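Local coordinates for protein glycosyltransferase (duf1792) (Streptococcus sanguinis, PDB 5V4A) that probably transfers a sugar from a nucleotide donor as a GT-D-type glycosyltransferase domain, the C-terminal part of a longer protein, and binds UDP, at residues I145-N157 and D252-D264. Numbering follows the deposited sequence.
Sequences IVEGLTSRSGVGN and DQDIEFRDDQAYD. With UDP (uridine-5'-diphosphate), chain C.
Arg152 reaches out of the loop that follows strand 142-148 and lies between two aromatic side chains of 252-264, Phe257 and Tyr263. This joins the UDP-binding loop of the GT-D fold, at the end of a central strand of its five-stranded parallel sheet, to the C-terminal segment running into helix 261-266.

The aromatic contacts differ in geometry. On Phe257 the guanidinium lies flat, with planes 10° apart, though Arg152 CZ is off-centre, 4.3 Å from the ring centroid. Arg152 CD makes a CH-pi contact over the Phe257 ring, 3.8 Å from its centroid. Against Tyr263 there is no stack: the planes make 53°, and the contact is a cation-pi one over the ring face, with Arg152 CZ 4.5 Å from the centroid of the Tyr263 ring. The arginine chain bends at chi3 (72°), and both CD and the guanidinium thereby meet the Phe257 ring.

Two apolar contacts accompany the arginine. Val155 CG2 packs on Tyr263 CD2 at 3.6 Å, and Leu149 CG meets Phe257 CZ.

One direct hydrogen bond crosses between the segments: Thr150 OG1 donates to Asp252 OD2 (2.9 Å) from above the carboxylate plane; the other oxygen of Asp252 binds His245, a UDP-binding residue. Ser151, next to Thr150, hydrogen-bonds the ribose O3' of UDP through OG. Glu147, salt-bridged to Arg168, presents OE1 at the Tyr263 ring edge. Within the segments, Glu147 OE2 accepts from both N and OG of Ser153, and Asp260 N-caps the helix by accepting from Tyr263 N.

Three waters bridge the two segments. One links Arg152 NE to Arg258 N; another donates to Gly148 O and, weakly, to Glu147 OE1, accepts from Arg152 N and is bonded to Tyr263 OH. A third lies in the guanidinium plane, accepting from Arg152 NH1 at 2.6 Å, donating to Leu149 O and bonded to Tyr263 OH.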
loop_
_atom_site.group_PDB
_atom_site.type_symbol
_atom_site.label_atom_id
_atom_site.label_comp_id
_atom_site.label_asym_id
_atom_site.label_seq_id
_atom_site.Cartn_x
_atom_site.Cartn_y
_atom_site.Cartn_z
ATOM N N ILE A 145 -2.852 -12.746 -16.971
ATOM C CA ILE A 145 -3.626 -13.399 -15.936
ATOM C C ILE A 145 -3.896 -14.834 -16.372
ATOM O O ILE A 145 -4.466 -15.064 -17.443
ATOM C CB ILE A 145 -4.924 -12.622 -15.682
ATOM C CG1 ILE A 145 -4.625 -11.322 -14.938
ATOM C CG2 ILE A 145 -5.935 -13.462 -15.000
ATOM C CD1 ILE A 145 -5.861 -10.491 -14.642
ATOM N N VAL A 146 -3.488 -15.792 -15.546
ATOM C CA VAL A 146 -3.652 -17.222 -15.823
ATOM C C VAL A 146 -4.600 -17.795 -14.777
ATOM O O VAL A 146 -4.230 -17.932 -13.603
ATOM C CB VAL A 146 -2.300 -17.947 -15.815
ATOM C CG1 VAL A 146 -2.468 -19.369 -16.339
ATOM C CG2 VAL A 146 -1.288 -17.175 -16.676
ATOM N N GLU A 147 -5.828 -18.120 -15.193
ATOM C CA GLU A 147 -6.892 -18.458 -14.256
ATOM C C GLU A 147 -7.844 -19.461 -14.897
ATOM O O GLU A 147 -7.788 -19.728 -16.100
ATOM C CB GLU A 147 -7.682 -17.217 -13.845
ATOM C CG GLU A 147 -8.564 -16.674 -14.962
ATOM C CD GLU A 147 -9.263 -15.356 -14.586
ATOM O OE1 GLU A 147 -9.839 -14.712 -15.488
ATOM O OE2 GLU A 147 -9.228 -14.969 -13.395
ATOM N N GLY A 148 -8.742 -20.006 -14.068
ATOM C CA GLY A 148 -9.751 -20.931 -14.551
ATOM C C GLY A 148 -10.981 -20.252 -15.148
ATOM O O GLY A 148 -11.198 -19.041 -15.037
ATOM N N LEU A 149 -11.809 -21.087 -15.781
ATOM C CA LEU A 149 -12.969 -20.602 -16.522
ATOM C C LEU A 149 -13.919 -19.801 -15.632
ATOM O O LEU A 149 -14.476 -18.789 -16.071
ATOM C CB LEU A 149 -13.703 -21.780 -17.169
ATOM C CG LEU A 149 -14.908 -21.420 -18.035
ATOM C CD1 LEU A 149 -14.502 -20.456 -19.153
ATOM C CD2 LEU A 149 -15.594 -22.665 -18.588
ATOM N N THR A 150 -14.121 -20.240 -14.390
ATOM C CA THR A 150 -15.076 -19.598 -13.486
ATOM C C THR A 150 -14.448 -18.539 -12.596
ATOM O O THR A 150 -15.180 -17.822 -11.906
ATOM C CB THR A 150 -15.774 -20.650 -12.607
ATOM O OG1 THR A 150 -14.811 -21.299 -11.765
ATOM C CG2 THR A 150 -16.527 -21.670 -13.458
ATOM N N SER A 151 -13.115 -18.421 -12.620
ATOM C CA SER A 151 -12.403 -17.478 -11.762
ATOM C C SER A 151 -12.862 -16.042 -12.008
ATOM O O SER A 151 -13.252 -15.335 -11.072
ATOM C CB SER A 151 -10.902 -17.615 -12.019
ATOM O OG SER A 151 -10.384 -18.786 -11.407
ATOM N N ARG A 152 -12.799 -15.596 -13.269
ATOM C CA ARG A 152 -13.233 -14.267 -13.699
ATOM C C ARG A 152 -12.729 -13.175 -12.746
ATOM O O ARG A 152 -13.444 -12.236 -12.379
ATOM C CB ARG A 152 -14.765 -14.261 -13.860
ATOM C CG ARG A 152 -15.181 -15.240 -14.988
ATOM C CD ARG A 152 -16.695 -15.425 -15.191
ATOM N NE ARG A 152 -17.363 -14.289 -15.794
ATOM C CZ ARG A 152 -17.469 -14.088 -17.100
ATOM N NH1 ARG A 152 -16.930 -14.940 -17.945
ATOM N NH2 ARG A 152 -18.116 -13.023 -17.558
ATOM N N SER A 153 -11.456 -13.283 -12.371
ATOM C CA SER A 153 -10.861 -12.339 -11.439
ATOM C C SER A 153 -10.941 -10.915 -11.983
ATOM O O SER A 153 -10.584 -10.652 -13.135
ATOM C CB SER A 153 -9.406 -12.739 -11.164
ATOM O OG SER A 153 -9.381 -14.022 -10.556
ATOM N N GLY A 154 -11.459 -10.006 -11.156
ATOM C CA GLY A 154 -11.641 -8.623 -11.541
ATOM C C GLY A 154 -12.897 -8.315 -12.326
ATOM O O GLY A 154 -13.151 -7.139 -12.611
ATOM N N VAL A 155 -13.685 -9.318 -12.711
ATOM C CA VAL A 155 -14.891 -9.067 -13.494
ATOM C C VAL A 155 -15.974 -8.572 -12.548
ATOM O O VAL A 155 -16.321 -9.257 -11.578
ATOM C CB VAL A 155 -15.346 -10.323 -14.251
ATOM C CG1 VAL A 155 -16.581 -10.020 -15.062
ATOM C CG2 VAL A 155 -14.231 -10.840 -15.161
ATOM N N GLY A 156 -16.501 -7.378 -12.823
ATOM C CA GLY A 156 -17.503 -6.775 -11.971
ATOM C C GLY A 156 -16.959 -5.957 -10.823
ATOM O O GLY A 156 -17.739 -5.510 -9.981
ATOM N N ASN A 157 -15.647 -5.758 -10.747
ATOM C CA ASN A 157 -15.074 -4.926 -9.699
ATOM C C ASN A 157 -13.859 -4.212 -10.285
ATOM O O ASN A 157 -13.496 -4.416 -11.448
ATOM C CB ASN A 157 -14.752 -5.770 -8.458
ATOM C CG ASN A 157 -13.672 -6.827 -8.725
ATOM O OD1 ASN A 157 -12.543 -6.494 -9.067
ATOM N ND2 ASN A 157 -14.022 -8.102 -8.568
ATOM N N ASP A 252 -18.474 -25.085 -7.631
ATOM C CA ASP A 252 -18.882 -24.179 -8.704
ATOM C C ASP A 252 -20.281 -24.484 -9.227
ATOM O O ASP A 252 -20.566 -24.262 -10.405
ATOM C CB ASP A 252 -17.896 -24.161 -9.885
ATOM C CG ASP A 252 -16.618 -23.412 -9.582
ATOM O OD1 ASP A 252 -16.642 -22.540 -8.695
ATOM O OD2 ASP A 252 -15.602 -23.659 -10.277
ATOM N N GLN A 253 -21.178 -24.921 -8.350
ATOM C CA GLN A 253 -22.574 -25.032 -8.740
ATOM C C GLN A 253 -23.225 -23.651 -8.817
ATOM O O GLN A 253 -22.769 -22.681 -8.203
ATOM C CB GLN A 253 -23.335 -25.914 -7.749
ATOM C CG GLN A 253 -23.832 -25.195 -6.492
ATOM C CD GLN A 253 -22.769 -24.963 -5.428
ATOM O OE1 GLN A 253 -21.630 -25.444 -5.529
ATOM N NE2 GLN A 253 -23.133 -24.195 -4.400
ATOM N N ASP A 254 -24.299 -23.562 -9.608
ATOM C CA ASP A 254 -25.136 -22.357 -9.664
ATOM C C ASP A 254 -24.320 -21.110 -10.034
ATOM O O ASP A 254 -24.265 -20.121 -9.294
ATOM C CB ASP A 254 -25.887 -22.158 -8.342
ATOM C CG ASP A 254 -26.857 -23.300 -8.060
ATOM O OD1 ASP A 254 -27.521 -23.718 -9.020
ATOM O OD2 ASP A 254 -26.947 -23.777 -6.906
ATOM N N ILE A 255 -23.693 -21.166 -11.205
ATOM C CA ILE A 255 -22.937 -20.043 -11.745
ATOM C C ILE A 255 -23.435 -19.756 -13.156
ATOM O O ILE A 255 -23.397 -20.637 -14.023
ATOM C CB ILE A 255 -21.422 -20.342 -11.751
ATOM C CG1 ILE A 255 -20.875 -20.361 -10.320
ATOM C CG2 ILE A 255 -20.667 -19.344 -12.629
ATOM C CD1 ILE A 255 -19.414 -20.739 -10.249
ATOM N N GLU A 256 -23.826 -18.507 -13.407
ATOM C CA GLU A 256 -24.216 -18.054 -14.738
ATOM C C GLU A 256 -23.446 -16.769 -15.031
ATOM O O GLU A 256 -23.560 -15.787 -14.293
ATOM C CB GLU A 256 -25.751 -17.865 -14.818
ATOM C CG GLU A 256 -26.285 -16.565 -14.231
ATOM C CD GLU A 256 -26.659 -16.667 -12.760
ATOM O OE1 GLU A 256 -27.025 -15.616 -12.195
ATOM O OE2 GLU A 256 -26.596 -17.780 -12.180
ATOM N N PHE A 257 -22.605 -16.794 -16.063
ATOM C CA PHE A 257 -21.703 -15.673 -16.319
ATOM C C PHE A 257 -22.472 -14.422 -16.733
ATOM O O PHE A 257 -23.434 -14.485 -17.502
ATOM C CB PHE A 257 -20.679 -16.023 -17.407
ATOM C CG PHE A 257 -19.713 -17.132 -17.034
ATOM C CD1 PHE A 257 -19.381 -17.378 -15.706
ATOM C CD2 PHE A 257 -19.108 -17.893 -18.017
ATOM C CE1 PHE A 257 -18.493 -18.379 -15.364
ATOM C CE2 PHE A 257 -18.206 -18.899 -17.682
ATOM C CZ PHE A 257 -17.904 -19.144 -16.352
ATOM N N ARG A 258 -22.019 -13.272 -16.240
ATOM C CA ARG A 258 -22.469 -11.999 -16.778
ATOM C C ARG A 258 -21.674 -11.728 -18.044
ATOM O O ARG A 258 -20.475 -12.002 -18.098
ATOM C CB ARG A 258 -22.229 -10.875 -15.767
ATOM C CG ARG A 258 -23.197 -10.814 -14.592
ATOM C CD ARG A 258 -24.216 -9.673 -14.700
ATOM N NE ARG A 258 -24.662 -9.234 -13.377
ATOM C CZ ARG A 258 -25.913 -9.328 -12.927
ATOM N NH1 ARG A 258 -26.866 -9.843 -13.695
ATOM N NH2 ARG A 258 -26.214 -8.911 -11.702
ATOM N N ASP A 259 -22.338 -11.219 -19.079
ATOM C CA ASP A 259 -21.597 -10.885 -20.289
ATOM C C ASP A 259 -20.693 -9.693 -19.996
ATOM O O ASP A 259 -21.176 -8.594 -19.701
ATOM C CB ASP A 259 -22.535 -10.591 -21.453
ATOM C CG ASP A 259 -21.825 -10.666 -22.791
ATOM O OD1 ASP A 259 -20.689 -11.196 -22.832
ATOM O OD2 ASP A 259 -22.394 -10.192 -23.798
ATOM N N ASP A 260 -19.383 -9.890 -20.115
ATOM C CA ASP A 260 -18.424 -8.827 -19.844
ATOM C C ASP A 260 -17.541 -8.693 -21.073
ATOM O O ASP A 260 -16.773 -9.608 -21.395
ATOM C CB ASP A 260 -17.605 -9.137 -18.588
ATOM C CG ASP A 260 -16.865 -7.930 -18.056
ATOM O OD1 ASP A 260 -15.941 -7.419 -18.728
ATOM O OD2 ASP A 260 -17.232 -7.480 -16.952
ATOM N N GLN A 261 -17.674 -7.554 -21.763
ATOM C CA GLN A 261 -16.975 -7.357 -23.025
ATOM C C GLN A 261 -15.497 -7.046 -22.840
ATOM O O GLN A 261 -14.698 -7.372 -23.721
ATOM C CB GLN A 261 -17.644 -6.244 -23.830
ATOM C CG GLN A 261 -18.987 -6.637 -24.405
ATOM C CD GLN A 261 -18.857 -7.768 -25.405
ATOM O OE1 GLN A 261 -19.554 -8.779 -25.316
ATOM N NE2 GLN A 261 -17.949 -7.607 -26.362
ATOM N N ALA A 262 -15.109 -6.409 -21.736
ATOM C CA ALA A 262 -13.681 -6.236 -21.470
ATOM C C ALA A 262 -13.014 -7.580 -21.224
ATOM O O ALA A 262 -11.943 -7.866 -21.780
ATOM C CB ALA A 262 -13.465 -5.293 -20.283
ATOM N N TYR A 263 -13.639 -8.425 -20.397
ATOM C CA TYR A 263 -13.104 -9.759 -20.138
ATOM C C TYR A 263 -12.957 -10.536 -21.437
ATOM O O TYR A 263 -11.894 -11.101 -21.719
ATOM C CB TYR A 263 -14.014 -10.506 -19.149
ATOM C CG TYR A 263 -13.686 -11.979 -18.963
ATOM C CD1 TYR A 263 -14.380 -12.959 -19.666
ATOM C CD2 TYR A 263 -12.727 -12.390 -18.040
ATOM C CE1 TYR A 263 -14.095 -14.302 -19.490
ATOM C CE2 TYR A 263 -12.438 -13.734 -17.857
ATOM C CZ TYR A 263 -13.126 -14.681 -18.584
ATOM O OH TYR A 263 -12.853 -16.013 -18.395
ATOM N N ASP A 264 -14.025 -10.567 -22.249
ATOM C CA ASP A 264 -13.986 -11.307 -23.508
ATOM C C ASP A 264 -12.809 -10.875 -24.368
ATOM O O ASP A 264 -12.104 -11.712 -24.940
ATOM C CB ASP A 264 -15.274 -11.091 -24.303
ATOM C CG ASP A 264 -16.474 -11.790 -23.700
ATOM O OD1 ASP A 264 -16.277 -12.657 -22.821
ATOM O OD2 ASP A 264 -17.615 -11.470 -24.124
HETATM N N1 UDP C . -8.810 -22.989 -9.807
HETATM C C2 UDP C . -8.882 -23.159 -11.169
HETATM N N3 UDP C . -8.584 -24.419 -11.615
HETATM C C4 UDP C . -8.230 -25.512 -10.847
HETATM C C5 UDP C . -8.166 -25.255 -9.444
HETATM C C6 UDP C . -8.440 -24.020 -8.975
HETATM O O2 UDP C . -9.189 -22.259 -11.935
HETATM O O4 UDP C . -7.976 -26.598 -11.401
HETATM C "C1'" UDP C . -9.051 -21.620 -9.276
HETATM C "C2'" UDP C . -10.364 -21.362 -8.549
HETATM O "O2'" UDP C . -11.443 -21.205 -9.469
HETATM C "C3'" UDP C . -10.003 -20.068 -7.788
HETATM C "C4'" UDP C . -8.489 -20.211 -7.531
HETATM O "O4'" UDP C . -8.059 -21.342 -8.317
HETATM O "O3'" UDP C . -10.192 -18.896 -8.573
HETATM C "C5'" UDP C . -8.082 -20.386 -6.086
HETATM O "O5'" UDP C . -6.677 -20.684 -5.933
HETATM P PA UDP C . -6.073 -21.046 -4.518
HETATM O O1A UDP C . -6.613 -22.384 -4.020
HETATM O O2A UDP C . -4.601 -20.908 -4.635
HETATM O O3A UDP C . -6.679 -19.904 -3.519
HETATM P PB UDP C . -6.316 -19.420 -2.048
HETATM O O1B UDP C . -5.095 -20.279 -1.696
HETATM O O2B UDP C . -7.548 -19.862 -1.223
HETATM O O3B UDP C . -6.030 -17.950 -2.003
HETATM O O HOH W 1 -11.840 -16.384 -15.891
HETATM O O HOH W 2 -15.510 -17.124 -18.326
HETATM O O HOH W 3 -19.506 -12.815 -14.529
#